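Local coordinates for protein transferrin (Manduca sexta, PDB 6WB6) that carries iron in the insect, binding a single ferric ion per molecule together with a carbonate anion, at residues H654-I657 with S658-L662. Residues are numbered along the deposited sequence; the frame is centred on the assembly and turned at random.
Sequences HDVI and SSCGL
Ser658 brings its OG over one face of the His654 imidazole, one turn further along the helix. The hydroxyl oxygen stands 3.2 Å above the ring plane, offset toward the rim. Its nearest ring atom is NE2: Ser658 OG and His654 NE2 are 3.3 Å apart. The ring reaches this place because its CG lies anti to the backbone N (chi1 175°), which carries the imidazole along the helix toward Ser658. The backbone joins the same two residues: Ser658 N donates to His654 O at 2.7 Å. One residue on, Ser659 N bonds to Asp655 O at 2.9 Å, and Ser659 OG adds a weak bond to that same oxygen. Cys660 N makes the last i to i+4 bond here, to Val656 O; its N-H...O angle of 174° is nearly straight. The chain then leaves the helix in a Schellman motif. Gly661 takes a positive phi of 67°. Leu662 N turns back to Ile657 O at 2.8 Å, an i to i+5 bond. This is the C-terminal end of helix 644-659, at the tail of the second transferrin lobe. Across the turn, Ile657 CG2 packs against Leu662 CB at 3.7 Å, an apolar contact beside the i to i+5 bond. Cys660 SG lies 3.1 Å from Val656 O and is tied by a disulfide to Cys488. Val656 and Cys660 both rest on Ile478 of helix 467-479, and Leu662 touches Leu474 of the same helix. His654 lies against Ala413 and Ala414 of helix 411-419. With an alanine here instead of His654, Ser658 OG would probably lose the ring it lies over, and a gap would be likely to open beside Ala413 and Ala414.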
loop_
_atom_site.group_PDB
_atom_site.type_symbol
_atom_site.label_atom_id
_atom_site.label_comp_id
_atom_site.label_asym_id
_atom_site.label_seq_id
_atom_site.Cartn_x
_atom_site.Cartn_y
_atom_site.Cartn_z
ATOM N N HIS A 654 -1.625 -26.824 -13.816
ATOM C CA HIS A 654 -1.374 -26.589 -15.233
ATOM C C HIS A 654 -0.742 -27.802 -15.909
ATOM O O HIS A 654 -1.086 -28.129 -17.053
ATOM C CB HIS A 654 -0.473 -25.379 -15.390
ATOM C CG HIS A 654 -0.056 -25.109 -16.795
ATOM N ND1 HIS A 654 -0.896 -24.536 -17.725
ATOM C CD2 HIS A 654 1.124 -25.312 -17.427
ATOM C CE1 HIS A 654 -0.253 -24.403 -18.874
ATOM N NE2 HIS A 654 0.970 -24.879 -18.723
ATOM N N ASP A 655 0.195 -28.481 -15.229
ATOM C CA ASP A 655 0.830 -29.638 -15.855
ATOM C C ASP A 655 -0.199 -30.716 -16.152
ATOM O O ASP A 655 -0.209 -31.294 -17.247
ATOM C CB ASP A 655 1.958 -30.194 -14.973
ATOM C CG ASP A 655 3.305 -29.514 -15.234
ATOM O OD1 ASP A 655 3.467 -28.837 -16.265
ATOM O OD2 ASP A 655 4.216 -29.651 -14.400
ATOM N N VAL A 656 -1.095 -30.981 -15.202
ATOM C CA VAL A 656 -2.145 -31.968 -15.439
ATOM C C VAL A 656 -3.026 -31.537 -16.610
ATOM O O VAL A 656 -3.466 -32.364 -17.418
ATOM C CB VAL A 656 -2.970 -32.178 -14.158
ATOM C CG1 VAL A 656 -4.096 -33.168 -14.407
ATOM C CG2 VAL A 656 -2.090 -32.644 -13.007
ATOM N N ILE A 657 -3.310 -30.238 -16.707
ATOM C CA ILE A 657 -4.202 -29.737 -17.745
ATOM C C ILE A 657 -3.503 -29.698 -19.092
ATOM O O ILE A 657 -4.138 -29.905 -20.132
ATOM C CB ILE A 657 -4.726 -28.354 -17.323
ATOM C CG1 ILE A 657 -5.580 -28.496 -16.052
ATOM C CG2 ILE A 657 -5.501 -27.666 -18.470
ATOM C CD1 ILE A 657 -6.842 -29.274 -16.255
ATOM N N SER A 658 -2.201 -29.427 -19.106
ATOM C CA SER A 658 -1.440 -29.542 -20.341
ATOM C C SER A 658 -1.361 -30.991 -20.789
ATOM O O SER A 658 -1.418 -31.280 -21.992
ATOM C CB SER A 658 -0.042 -28.958 -20.155
ATOM O OG SER A 658 -0.058 -27.561 -20.373
ATOM N N SER A 659 -1.243 -31.917 -19.837
ATOM C CA SER A 659 -1.283 -33.333 -20.180
ATOM C C SER A 659 -2.576 -33.684 -20.909
ATOM O O SER A 659 -2.546 -34.250 -22.009
ATOM C CB SER A 659 -1.127 -34.186 -18.925
ATOM O OG SER A 659 0.246 -34.375 -18.627
ATOM N N CYS A 660 -3.721 -33.362 -20.305
ATOM C CA CYS A 660 -5.013 -33.533 -20.960
ATOM C C CYS A 660 -5.128 -32.748 -22.261
ATOM O O CYS A 660 -6.144 -32.882 -22.952
ATOM C CB CYS A 660 -6.143 -33.088 -20.031
ATOM S SG CYS A 660 -6.089 -33.801 -18.382
ATOM N N GLY A 661 -4.136 -31.924 -22.600
ATOM C CA GLY A 661 -4.220 -31.098 -23.790
ATOM C C GLY A 661 -5.292 -30.031 -23.720
ATOM O O GLY A 661 -5.905 -29.717 -24.746
ATOM N N LEU A 662 -5.537 -29.467 -22.535
ATOM C CA LEU A 662 -6.618 -28.496 -22.344
ATOM C C LEU A 662 -6.098 -27.110 -21.972
ATOM O O LEU A 662 -4.886 -26.890 -21.925
ATOM C CB LEU A 662 -7.580 -28.994 -21.262
ATOM C CG LEU A 662 -8.162 -30.385 -21.525
ATOM C CD1 LEU A 662 -9.122 -30.798 -20.409
ATOM C CD2 LEU A 662 -8.848 -30.426 -22.879
#